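Local coordinates for putative uncharacterized protein (Aeropyrum pernix, PDB 3P1Z) that is uncharacterised but belongs to the tRNA-intron endonuclease family, and so probably binds nucleic acid and may take part in cutting introns from precursor tRNA, at residues A[117-121]-A[133-137]; A[87-92]-A[157-161]; A[38-42]-A[97-101]. All blocks are in the same frame, centred on the assembly; numbering follows the deposited sequence.

Interaction 1 of 3, residues A[117-121]-A[133-137]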
ATOM      1  N   TYR A 117     -24.235  -8.928  13.756  1.00 60.35           N
ATOM      2  CA  TYR A 117     -23.012  -8.395  13.190  1.00 51.52           C
ATOM      3  C   TYR A 117     -21.881  -8.430  14.205  1.00 49.20           C
ATOM      4  O   TYR A 117     -21.999  -7.912  15.302  1.00 57.10           O
ATOM      5  CB  TYR A 117     -23.259  -6.962  12.738  1.00 53.51           C
ATOM      6  CG  TYR A 117     -23.997  -6.834  11.422  1.00 54.08           C
ATOM      7  CD1 TYR A 117     -23.300  -6.778  10.227  1.00 54.06           C
ATOM      8  CD2 TYR A 117     -25.382  -6.751  11.374  1.00 54.88           C
ATOM      9  CE1 TYR A 117     -23.954  -6.655   9.018  1.00 55.45           C
ATOM     10  CE2 TYR A 117     -26.048  -6.621  10.170  1.00 60.12           C
ATOM     11  CZ  TYR A 117     -25.329  -6.577   8.990  1.00 62.86           C
ATOM     12  OH  TYR A 117     -25.983  -6.452   7.781  1.00 54.34           O
ATOM     13  N   GLU A 118     -20.769  -9.038  13.842  1.00 49.29           N
ATOM     14  CA  GLU A 118     -19.664  -9.157  14.776  1.00 51.53           C
ATOM     15  C   GLU A 118     -18.538  -8.244  14.334  1.00 53.42           C
ATOM     16  O   GLU A 118     -17.967  -8.435  13.262  1.00 56.39           O
ATOM     17  CB  GLU A 118     -19.179 -10.606  14.841  1.00 48.55           C
ATOM     18  CG  GLU A 118     -17.903 -10.810  15.625  1.00 49.13           C
ATOM     19  CD  GLU A 118     -17.545 -12.277  15.765  1.00 62.12           C
ATOM     20  OE1 GLU A 118     -16.359 -12.625  15.567  1.00 65.29           O
ATOM     21  OE2 GLU A 118     -18.454 -13.089  16.059  1.00 63.53           O
ATOM     22  N   VAL A 119     -18.215  -7.249  15.151  1.00 46.36           N
ATOM     23  CA  VAL A 119     -17.218  -6.262  14.754  1.00 47.20           C
ATOM     24  C   VAL A 119     -15.920  -6.443  15.511  1.00 49.37           C
ATOM     25  O   VAL A 119     -15.902  -6.446  16.736  1.00 53.66           O
ATOM     26  CB  VAL A 119     -17.706  -4.802  14.913  1.00 46.24           C
ATOM     27  CG1 VAL A 119     -16.687  -3.825  14.306  1.00 41.85           C
ATOM     28  CG2 VAL A 119     -19.082  -4.604  14.283  1.00 38.22           C
ATOM     29  N   LEU A 120     -14.828  -6.578  14.769  1.00 47.13           N
ATOM     30  CA  LEU A 120     -13.520  -6.658  15.380  1.00 45.58           C
ATOM     31  C   LEU A 120     -12.918  -5.279  15.309  1.00 47.44           C
ATOM     32  O   LEU A 120     -12.928  -4.663  14.245  1.00 49.99           O
ATOM     33  CB  LEU A 120     -12.652  -7.658  14.632  1.00 49.58           C
ATOM     34  CG  LEU A 120     -11.220  -7.842  15.120  1.00 52.00           C
ATOM     35  CD1 LEU A 120     -11.192  -8.525  16.469  1.00 53.75           C
ATOM     36  CD2 LEU A 120     -10.442  -8.661  14.115  1.00 52.58           C
ATOM     37  N   VAL A 121     -12.419  -4.795  16.446  1.00 44.86           N
ATOM     38  CA  VAL A 121     -11.819  -3.464  16.543  1.00 40.95           C
ATOM     39  C   VAL A 121     -10.309  -3.578  16.457  1.00 38.26           C
ATOM     40  O   VAL A 121      -9.699  -4.279  17.244  1.00 39.47           O
ATOM     41  CB  VAL A 121     -12.188  -2.757  17.871  1.00 42.26           C
ATOM     42  CG1 VAL A 121     -11.695  -1.311  17.884  1.00 36.39           C
ATOM     43  CG2 VAL A 121     -13.683  -2.799  18.105  1.00 48.79           C
ATOM     44  N   LEU A 133      -6.800 -12.826  11.100  1.00 54.25           N
ATOM     45  CA  LEU A 133      -7.891 -12.183  10.410  1.00 52.04           C
ATOM     46  C   LEU A 133      -8.749 -13.219   9.703  1.00 50.29           C
ATOM     47  O   LEU A 133      -9.950 -13.035   9.532  1.00 50.73           O
ATOM     48  CB  LEU A 133      -7.326 -11.206   9.400  1.00 48.52           C
ATOM     49  CG  LEU A 133      -8.343 -10.204   8.907  1.00 49.57           C
ATOM     50  CD1 LEU A 133      -8.884  -9.445  10.094  1.00 43.98           C
ATOM     51  CD2 LEU A 133      -7.665  -9.278   7.925  1.00 54.05           C
ATOM     52  N   VAL A 134      -8.135 -14.318   9.293  1.00 49.98           N
ATOM     53  CA  VAL A 134      -8.881 -15.322   8.561  1.00 54.05           C
ATOM     54  C   VAL A 134      -9.648 -16.244   9.511  1.00 54.01           C
ATOM     55  O   VAL A 134     -10.836 -16.475   9.318  1.00 55.48           O
ATOM     56  CB  VAL A 134      -7.987 -16.100   7.581  1.00 55.01           C
ATOM     57  CG1 VAL A 134      -8.808 -17.136   6.851  1.00 53.16           C
ATOM     58  CG2 VAL A 134      -7.339 -15.140   6.594  1.00 54.93           C
ATOM     59  N   GLU A 135      -8.980 -16.742  10.548  1.00 54.05           N
ATOM     60  CA  GLU A 135      -9.627 -17.601  11.542  1.00 55.14           C
ATOM     61  C   GLU A 135     -10.727 -16.854  12.325  1.00 57.30           C
ATOM     62  O   GLU A 135     -11.713 -17.455  12.769  1.00 53.59           O
ATOM     63  CB  GLU A 135      -8.585 -18.208  12.500  1.00 58.40           C
ATOM     64  CG  GLU A 135      -7.330 -18.755  11.790  1.00 73.93           C
ATOM     65  CD  GLU A 135      -6.274 -19.336  12.740  1.00 90.12           C
ATOM     66  OE1 GLU A 135      -6.569 -19.494  13.949  1.00 93.29           O
ATOM     67  OE2 GLU A 135      -5.146 -19.636  12.269  1.00 87.90           O
ATOM     68  N   TRP A 136     -10.556 -15.547  12.493  1.00 52.37           N
ATOM     69  CA  TRP A 136     -11.574 -14.759  13.149  1.00 44.30           C
ATOM     70  C   TRP A 136     -12.815 -14.670  12.266  1.00 49.24           C
ATOM     71  O   TRP A 136     -13.920 -14.969  12.716  1.00 52.17           O
ATOM     72  CB  TRP A 136     -11.066 -13.365  13.515  1.00 54.30           C
ATOM     73  CG  TRP A 136     -12.212 -12.496  13.871  1.00 60.38           C
ATOM     74  CD1 TRP A 136     -12.883 -12.455  15.065  1.00 58.79           C
ATOM     75  CD2 TRP A 136     -12.894 -11.589  12.990  1.00 54.91           C
ATOM     76  NE1 TRP A 136     -13.925 -11.556  14.985  1.00 54.96           N
ATOM     77  CE2 TRP A 136     -13.950 -11.017  13.740  1.00 54.16           C
ATOM     78  CE3 TRP A 136     -12.691 -11.205  11.664  1.00 44.29           C
ATOM     79  CZ2 TRP A 136     -14.811 -10.066  13.177  1.00 56.29           C
ATOM     80  CZ3 TRP A 136     -13.542 -10.268  11.116  1.00 51.77           C
ATOM     81  CH2 TRP A 136     -14.592  -9.703  11.874  1.00 57.33           C
ATOM     82  N   SER A 137     -12.621 -14.283  11.005  1.00 52.66           N
ATOM     83  CA  SER A 137     -13.714 -14.185  10.036  1.00 54.44           C
ATOM     84  C   SER A 137     -14.401 -15.520   9.859  1.00 54.36           C
ATOM     85  O   SER A 137     -15.631 -15.604   9.837  1.00 54.83           O
ATOM     86  CB  SER A 137     -13.199 -13.719   8.672  1.00 50.60           C
ATOM     87  OG  SER A 137     -14.203 -13.880   7.674  1.00 49.31           O
TER
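Leu-120 lies over one face of the Trp-136 indole. Its CB sits 3.9 Å from the centroid of the six-membered ring of Trp-136, 24° off the ring normal, which makes a CH-pi contact. The CB is offset toward the rim, and its closest ring atom is Trp-136 CZ2. The leucine and the indole run alongside each other, pointing opposite ways. Leu-120 CG stands opposite the backbone N (chi1 178°), and this sends CD2 along the indole to 4.0 Å from Trp-136 CD2. The same methyl continues to the helix, where it meets Leu-133 CD1 at 4.4 Å.

Glu-118 leaves the same side of the strand and reaches the nitrogen end of the indole. Its chain is extended beyond CG. The carboxylate is turned 59° from the ring plane, with Glu-118 OE1 2.7 Å from Trp-136 NE1. The other oxygen, OE2, forms a salt bridge with Arg-104. Arg-104 also touches the indole. The carbonyl O of Glu-118 lies in the ring plane at the benzene edge, 3.6 Å from Trp-136 CZ2. Thr-107 of strand 107-112 packs against both Leu-120 and Trp-136.

Val-119 points away from the helix, to the other face of the sheet. The strand runs nearly antiparallel to the helix. Strand 115-123, helix 130-142 and the parallel strand 146-152 form a beta-alpha-beta crossover of the mixed sheet in the tRNA-intron endonuclease catalytic fold, and Trp-136 is where the helix of this crossover packs on its first strand.

Interaction 2 of 3, residues A[87-92]-A[157-161]; sequences LVYFDL and LITYY
Tyr-160 lies alongside Val-88, the two side chains pointing opposite ways, with Val-88 CG1 at the ring edge, 3.7 Å from Tyr-160 CE1. Beside the other half of the ring stands Asp-91 OD2, at the edge and in plane, and the carboxylate is turned 27° from the ring. As modelled, Tyr-160 OH donates to Asp-91 OD2 at 3.1 Å, and Lys-95, one helical turn on, pairs with the same oxygen. OD2 is doubtfully placed, so both bonds are tentative. Leu-92 approaches the phenol obliquely, with CD2 4.1 Å from Tyr-160 CZ.

Ile-158, two residues earlier on the same side of the strand, meets the helix at Leu-87, Val-88 and Asp-91. Its CG1 lies beside the backbone N (chi1 -55°), and the chain then extends to bring CD1 onto the helix. There Ile-158 CD1 packs 4.3 Å from Leu-87 CB and 4.1 Å from Asp-91 CB, one turn apart.

The helix crosses the strand steeply, at 75°. Tyr-161 pairs antiparallel with a strand of a neighbouring subunit, which continues the sheet. The arrangement is a helix packed on the outermost strand of this chain's part of the mixed beta-sheet in a tRNA-intron endonuclease catalytic domain.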
ATOM      1  N   LEU A  87     -14.916   3.899  21.344  1.00 56.89           N
ATOM      2  CA  LEU A  87     -15.198   4.812  20.249  1.00 55.59           C
ATOM      3  C   LEU A  87     -16.096   4.127  19.223  1.00 54.29           C
ATOM      4  O   LEU A  87     -17.127   4.690  18.845  1.00 57.39           O
ATOM      5  CB  LEU A  87     -13.900   5.334  19.612  1.00 52.24           C
ATOM      6  CG  LEU A  87     -13.086   6.291  20.496  1.00 56.34           C
ATOM      7  CD1 LEU A  87     -11.725   6.667  19.885  1.00 52.19           C
ATOM      8  CD2 LEU A  87     -13.915   7.537  20.800  1.00 54.45           C
ATOM      9  N   VAL A  88     -15.725   2.914  18.800  1.00 46.74           N
ATOM     10  CA  VAL A  88     -16.496   2.177  17.794  1.00 49.15           C
ATOM     11  C   VAL A  88     -17.872   1.876  18.320  1.00 54.97           C
ATOM     12  O   VAL A  88     -18.833   1.729  17.559  1.00 54.46           O
ATOM     13  CB  VAL A  88     -15.867   0.815  17.446  1.00 48.61           C
ATOM     14  CG1 VAL A  88     -16.701   0.114  16.387  1.00 40.57           C
ATOM     15  CG2 VAL A  88     -14.438   0.992  16.981  1.00 48.53           C
ATOM     16  N   TYR A  89     -17.933   1.753  19.639  1.00 53.13           N
ATOM     17  CA  TYR A  89     -19.171   1.538  20.356  1.00 55.78           C
ATOM     18  C   TYR A  89     -20.007   2.795  20.257  1.00 57.45           C
ATOM     19  O   TYR A  89     -21.140   2.757  19.783  1.00 60.01           O
ATOM     20  CB  TYR A  89     -18.857   1.254  21.815  1.00 54.44           C
ATOM     21  CG  TYR A  89     -20.039   0.852  22.644  1.00 56.24           C
ATOM     22  CD1 TYR A  89     -20.223  -0.472  23.008  1.00 62.27           C
ATOM     23  CD2 TYR A  89     -20.964   1.789  23.080  1.00 57.29           C
ATOM     24  CE1 TYR A  89     -21.302  -0.857  23.784  1.00 61.38           C
ATOM     25  CE2 TYR A  89     -22.044   1.413  23.854  1.00 59.75           C
ATOM     26  CZ  TYR A  89     -22.206   0.087  24.197  1.00 62.13           C
ATOM     27  OH  TYR A  89     -23.269  -0.321  24.958  1.00 64.73           O
ATOM     28  N   PHE A  90     -19.440   3.912  20.702  1.00 56.01           N
ATOM     29  CA  PHE A  90     -20.165   5.175  20.678  1.00 54.63           C
ATOM     30  C   PHE A  90     -20.733   5.404  19.294  1.00 54.87           C
ATOM     31  O   PHE A  90     -21.926   5.653  19.139  1.00 51.66           O
ATOM     32  CB  PHE A  90     -19.264   6.353  21.041  1.00 55.58           C
ATOM     33  CG  PHE A  90     -18.731   6.311  22.435  1.00 55.35           C
ATOM     34  CD1 PHE A  90     -19.225   5.414  23.360  1.00 63.06           C
ATOM     35  CD2 PHE A  90     -17.747   7.197  22.833  1.00 58.60           C
ATOM     36  CE1 PHE A  90     -18.721   5.378  24.644  1.00 64.52           C
ATOM     37  CE2 PHE A  90     -17.252   7.175  24.120  1.00 60.04           C
ATOM     38  CZ  PHE A  90     -17.739   6.264  25.028  1.00 61.03           C
ATOM     39  N   ASP A  91     -19.850   5.332  18.299  1.00 56.41           N
ATOM     40  CA  ASP A  91     -20.220   5.482  16.901  1.00 53.64           C
ATOM     41  C   ASP A  91     -21.425   4.604  16.633  1.00 57.57           C
ATOM     42  O   ASP A  91     -22.440   5.066  16.111  1.00 54.36           O
ATOM     43  CB  ASP A  91     -19.054   5.052  16.007  1.00 52.07           C
ATOM     44  CG  ASP A  91     -19.178   5.566  14.576  1.00 58.98           C
ATOM     45  OD1 ASP A  91     -18.998   6.782  14.347  1.00 62.82           O
ATOM     46  OD2 ASP A  91     -19.437   4.747  13.671  1.00 57.94           O
ATOM     47  N   LEU A  92     -21.321   3.336  17.019  1.00 57.58           N
ATOM     48  CA  LEU A  92     -22.408   2.390  16.797  1.00 55.18           C
ATOM     49  C   LEU A  92     -23.673   2.738  17.580  1.00 59.26           C
ATOM     50  O   LEU A  92     -24.787   2.597  17.065  1.00 62.39           O
ATOM     51  CB  LEU A  92     -21.952   0.953  17.084  1.00 59.32           C
ATOM     52  CG  LEU A  92     -20.958   0.331  16.080  1.00 60.57           C
ATOM     53  CD1 LEU A  92     -20.464  -1.032  16.581  1.00 53.79           C
ATOM     54  CD2 LEU A  92     -21.533   0.235  14.649  1.00 46.23           C
ATOM     55  N   LEU A 157     -10.026   8.317  13.605  1.00 36.07           N
ATOM     56  CA  LEU A 157     -10.945   8.053  12.509  1.00 43.28           C
ATOM     57  C   LEU A 157     -11.314   6.570  12.411  1.00 49.66           C
ATOM     58  O   LEU A 157     -10.473   5.687  12.588  1.00 48.15           O
ATOM     59  CB  LEU A 157     -10.345   8.534  11.192  1.00 47.15           C
ATOM     60  CG  LEU A 157     -10.086  10.038  11.147  1.00 52.26           C
ATOM     61  CD1 LEU A 157      -9.236  10.454   9.940  1.00 49.35           C
ATOM     62  CD2 LEU A 157     -11.401  10.775  11.167  1.00 46.82           C
ATOM     63  N   ILE A 158     -12.583   6.310  12.118  1.00 50.73           N
ATOM     64  CA  ILE A 158     -13.091   4.951  12.079  1.00 49.03           C
ATOM     65  C   ILE A 158     -13.604   4.554  10.709  1.00 45.43           C
ATOM     66  O   ILE A 158     -14.414   5.250  10.112  1.00 48.61           O
ATOM     67  CB  ILE A 158     -14.253   4.775  13.045  1.00 51.62           C
ATOM     68  CG1 ILE A 158     -13.843   5.208  14.452  1.00 48.53           C
ATOM     69  CG2 ILE A 158     -14.754   3.328  13.007  1.00 52.20           C
ATOM     70  CD1 ILE A 158     -14.996   5.262  15.416  1.00 41.50           C
ATOM     71  N   THR A 159     -13.144   3.408  10.231  1.00 49.35           N
ATOM     72  CA  THR A 159     -13.642   2.846   8.982  1.00 54.16           C
ATOM     73  C   THR A 159     -14.247   1.471   9.206  1.00 53.30           C
ATOM     74  O   THR A 159     -13.821   0.728  10.087  1.00 52.03           O
ATOM     75  CB  THR A 159     -12.541   2.741   7.927  1.00 49.35           C
ATOM     76  OG1 THR A 159     -11.670   3.866   8.050  1.00 51.16           O
ATOM     77  CG2 THR A 159     -13.157   2.756   6.566  1.00 51.60           C
ATOM     78  N   TYR A 160     -15.252   1.140   8.413  1.00 53.66           N
ATOM     79  CA  TYR A 160     -15.912  -0.147   8.561  1.00 53.63           C
ATOM     80  C   TYR A 160     -15.826  -0.961   7.279  1.00 60.36           C
ATOM     81  O   TYR A 160     -16.066  -0.448   6.184  1.00 61.09           O
ATOM     82  CB  TYR A 160     -17.372   0.039   8.964  1.00 56.01           C
ATOM     83  CG  TYR A 160     -17.571   0.565  10.369  1.00 55.75           C
ATOM     84  CD1 TYR A 160     -17.416  -0.269  11.478  1.00 57.57           C
ATOM     85  CD2 TYR A 160     -17.935   1.884  10.589  1.00 54.73           C
ATOM     86  CE1 TYR A 160     -17.616   0.197  12.764  1.00 55.50           C
ATOM     87  CE2 TYR A 160     -18.135   2.365  11.879  1.00 57.82           C
ATOM     88  CZ  TYR A 160     -17.969   1.519  12.960  1.00 55.22           C
ATOM     89  OH  TYR A 160     -18.157   1.996  14.231  1.00 48.20           O
ATOM     90  N   TYR A 161     -15.475  -2.234   7.426  1.00 60.61           N
ATOM     91  CA  TYR A 161     -15.379  -3.147   6.295  1.00 54.31           C
ATOM     92  C   TYR A 161     -15.880  -4.531   6.664  1.00 53.48           C
ATOM     93  O   TYR A 161     -15.431  -5.132   7.635  1.00 52.41           O
ATOM     94  CB  TYR A 161     -13.933  -3.260   5.816  1.00 56.18           C
ATOM     95  CG  TYR A 161     -13.362  -1.977   5.259  1.00 59.30           C
ATOM     96  CD1 TYR A 161     -13.692  -1.538   3.983  1.00 61.74           C
ATOM     97  CD2 TYR A 161     -12.486  -1.210   6.006  1.00 63.29           C
ATOM     98  CE1 TYR A 161     -13.169  -0.366   3.471  1.00 61.03           C
ATOM     99  CE2 TYR A 161     -11.956  -0.030   5.500  1.00 65.95           C
ATOM    100  CZ  TYR A 161     -12.303   0.390   4.231  1.00 65.92           C
ATOM    101  OH  TYR A 161     -11.770   1.566   3.727  1.00 67.76           O
TER

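Interaction 3 of 3, residues A[38-42]-A[97-101]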
ATOM      1  N   ARG A  38     -35.075  -1.612  28.923  1.00 82.57           N
ATOM      2  CA  ARG A  38     -35.790  -2.288  27.846  1.00 84.54           C
ATOM      3  C   ARG A  38     -34.804  -2.882  26.829  1.00 87.87           C
ATOM      4  O   ARG A  38     -35.044  -3.960  26.272  1.00 82.25           O
ATOM      5  CB  ARG A  38     -36.768  -1.313  27.170  1.00 81.49           C
ATOM      6  CG  ARG A  38     -37.524  -1.882  25.964  1.00 92.09           C
ATOM      7  CD  ARG A  38     -38.151  -0.773  25.102  1.00 96.94           C
ATOM      8  NE  ARG A  38     -37.157   0.097  24.459  1.00 89.77           N
ATOM      9  CZ  ARG A  38     -36.730  -0.042  23.204  1.00 94.46           C
ATOM     10  NH1 ARG A  38     -37.204  -1.020  22.441  1.00 92.59           N
ATOM     11  NH2 ARG A  38     -35.824   0.797  22.709  1.00 90.60           N
ATOM     12  N   ILE A  39     -33.701  -2.166  26.591  1.00 85.72           N
ATOM     13  CA  ILE A  39     -32.637  -2.634  25.696  1.00 76.47           C
ATOM     14  C   ILE A  39     -31.542  -3.368  26.462  1.00 74.31           C
ATOM     15  O   ILE A  39     -30.542  -3.779  25.876  1.00 72.68           O
ATOM     16  CB  ILE A  39     -31.979  -1.489  24.878  1.00 75.10           C
ATOM     17  CG1 ILE A  39     -31.303  -0.468  25.795  1.00 72.09           C
ATOM     18  CG2 ILE A  39     -32.990  -0.802  23.978  1.00 82.29           C
ATOM     19  CD1 ILE A  39     -30.863   0.797  25.066  1.00 75.33           C
ATOM     20  N   GLY A  40     -31.715  -3.501  27.776  1.00 74.17           N
ATOM     21  CA  GLY A  40     -30.879  -4.389  28.568  1.00 69.37           C
ATOM     22  C   GLY A  40     -29.531  -3.899  29.085  1.00 79.75           C
ATOM     23  O   GLY A  40     -28.809  -4.659  29.742  1.00 83.38           O
ATOM     24  N   TYR A  41     -29.171  -2.652  28.810  1.00 73.72           N
ATOM     25  CA  TYR A  41     -27.880  -2.149  29.280  1.00 73.36           C
ATOM     26  C   TYR A  41     -27.854  -1.981  30.806  1.00 78.94           C
ATOM     27  O   TYR A  41     -26.878  -2.358  31.471  1.00 78.67           O
ATOM     28  CB  TYR A  41     -27.510  -0.838  28.581  1.00 74.36           C
ATOM     29  CG  TYR A  41     -27.128  -1.028  27.133  1.00 63.96           C
ATOM     30  CD1 TYR A  41     -26.192  -1.982  26.774  1.00 66.38           C
ATOM     31  CD2 TYR A  41     -27.702  -0.260  26.132  1.00 63.71           C
ATOM     32  CE1 TYR A  41     -25.840  -2.173  25.464  1.00 69.88           C
ATOM     33  CE2 TYR A  41     -27.351  -0.440  24.811  1.00 66.60           C
ATOM     34  CZ  TYR A  41     -26.420  -1.399  24.486  1.00 67.82           C
ATOM     35  OH  TYR A  41     -26.053  -1.589  23.186  1.00 60.41           O
ATOM     36  N   LEU A  42     -28.932  -1.419  31.350  1.00 80.78           N
ATOM     37  CA  LEU A  42     -29.067  -1.200  32.785  1.00 76.69           C
ATOM     38  C   LEU A  42     -30.050  -2.184  33.401  1.00 76.15           C
ATOM     39  O   LEU A  42     -31.250  -2.151  33.117  1.00 75.06           O
ATOM     40  CB  LEU A  42     -29.521   0.236  33.056  1.00 80.15           C
ATOM     41  CG  LEU A  42     -30.049   0.543  34.463  1.00 78.48           C
ATOM     42  CD1 LEU A  42     -28.903   0.600  35.443  1.00 73.77           C
ATOM     43  CD2 LEU A  42     -30.812   1.850  34.467  1.00 69.08           C
ATOM     44  N   ARG A  97     -27.556   1.553  16.873  1.00 67.74           N
ATOM     45  CA  ARG A  97     -27.346   0.162  17.202  1.00 65.50           C
ATOM     46  C   ARG A  97     -27.149   0.007  18.703  1.00 66.64           C
ATOM     47  O   ARG A  97     -26.778   0.949  19.405  1.00 65.66           O
ATOM     48  CB  ARG A  97     -26.166  -0.394  16.406  1.00 64.24           C
ATOM     49  CG  ARG A  97     -26.277  -0.064  14.921  1.00 65.34           C
ATOM     50  CD  ARG A  97     -27.597  -0.588  14.353  1.00 64.00           C
ATOM     51  NE  ARG A  97     -27.800  -0.243  12.949  1.00 64.81           N
ATOM     52  CZ  ARG A  97     -28.564   0.758  12.522  1.00 70.30           C
ATOM     53  NH1 ARG A  97     -29.202   1.531  13.395  1.00 72.28           N
ATOM     54  NH2 ARG A  97     -28.696   0.988  11.221  1.00 71.72           N
ATOM     55  N   LYS A  98     -27.424  -1.187  19.195  1.00 67.19           N
ATOM     56  CA  LYS A  98     -27.244  -1.475  20.599  1.00 63.26           C
ATOM     57  C   LYS A  98     -26.315  -2.684  20.715  1.00 68.15           C
ATOM     58  O   LYS A  98     -26.778  -3.822  20.784  1.00 68.00           O
ATOM     59  CB  LYS A  98     -28.601  -1.723  21.244  1.00 54.76           C
ATOM     60  CG  LYS A  98     -29.611  -0.647  20.865  1.00 62.07           C
ATOM     61  CD  LYS A  98     -30.996  -1.222  20.649  1.00 70.85           C
ATOM     62  CE  LYS A  98     -31.121  -1.842  19.261  1.00 71.63           C
ATOM     63  NZ  LYS A  98     -32.549  -1.980  18.842  1.00 64.28           N
ATOM     64  N   PRO A  99     -24.990  -2.429  20.725  1.00 66.96           N
ATOM     65  CA  PRO A  99     -23.950  -3.462  20.785  1.00 59.10           C
ATOM     66  C   PRO A  99     -23.715  -4.040  22.184  1.00 61.13           C
ATOM     67  O   PRO A  99     -23.969  -3.396  23.205  1.00 59.86           O
ATOM     68  CB  PRO A  99     -22.682  -2.716  20.342  1.00 59.43           C
ATOM     69  CG  PRO A  99     -23.098  -1.309  20.037  1.00 64.32           C
ATOM     70  CD  PRO A  99     -24.407  -1.079  20.695  1.00 61.31           C
ATOM     71  N   LEU A 100     -23.220  -5.272  22.208  1.00 62.11           N
ATOM     72  CA  LEU A 100     -22.724  -5.889  23.423  1.00 53.15           C
ATOM     73  C   LEU A 100     -21.310  -6.405  23.165  1.00 58.41           C
ATOM     74  O   LEU A 100     -20.827  -6.415  22.026  1.00 54.52           O
ATOM     75  CB  LEU A 100     -23.645  -7.031  23.848  1.00 58.03           C
ATOM     76  CG  LEU A 100     -25.121  -6.628  23.980  1.00 73.12           C
ATOM     77  CD1 LEU A 100     -26.027  -7.842  24.127  1.00 74.87           C
ATOM     78  CD2 LEU A 100     -25.352  -5.642  25.128  1.00 71.57           C
ATOM     79  N   VAL A 101     -20.638  -6.809  24.232  1.00 55.46           N
ATOM     80  CA  VAL A 101     -19.321  -7.410  24.105  1.00 55.43           C
ATOM     81  C   VAL A 101     -19.427  -8.838  23.563  1.00 55.15           C
ATOM     82  O   VAL A 101     -20.011  -9.720  24.201  1.00 48.25           O
ATOM     83  CB  VAL A 101     -18.570  -7.406  25.447  1.00 54.56           C
ATOM     84  CG1 VAL A 101     -17.152  -7.902  25.262  1.00 53.54           C
ATOM     85  CG2 VAL A 101     -18.587  -6.008  26.054  1.00 52.90           C
TER
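Tyr-41 reaches from the N-terminal SEN2-like region onto residues 97-101, which lead into the first strand of the catalytic-domain sheet. The contact thus joins the two regions of the tRNA-intron endonuclease fold. It starts where helix 30-38 ends. Gly-40 has a positive phi of 84°, and the chain turns there toward Tyr-41.

The tyrosine CG lies beside its backbone N (chi1 -72°), and the ring then points at the other segment. Two side chains approach this ring obliquely. Leu-100 puts CD2 3.5 Å from Tyr-41 CE1. Lys-98 runs roughly perpendicular to the tyrosine, with CB 4.0 Å from Tyr-41 CE2. The lysine chain bends beyond CG. Its CD meets Ile-39 CG2 at 3.9 Å, while its amine end leads away. Lys-98 NZ and Arg-38 NH2 are like charges 5.8 Å apart. Ile-39 holds CG1 between the backbone N and carbonyl carbon (chi1 62°), with CG2 beside the N and nearer the lysine.

Tyr-89 and Arg-93 of helix 83-95 also touch the tyrosine. The hydroxyl is modelled too close to Lys-98, so its place is less sure. As modelled, Tyr-41 OH donates to Pro-99 O at 2.8 Å, with that oxygen in the ring plane at the edge.

How the interactions relate
From the N terminus, residues 38-42 come first and meet 97-101, closing interaction 3 over a mostly helical span. Residues 87-92 lie within that loop and open interaction 2, so interactions 2 and 3 cross. Interaction 1 then opens at 117-121 and closes at 133-137, wholly within the span of interaction 2, which closes last at 157-161. All three reach the same mixed sheet. Interaction 3 ties it to the N-terminal region; interactions 1 and 2 place helices on it. Val-121 touches Val-88 where these two meet. Leu-92 O and Arg-97 N probably hydrogen-bond between interactions 2 and 3, and Leu-92 packs on Pro-99.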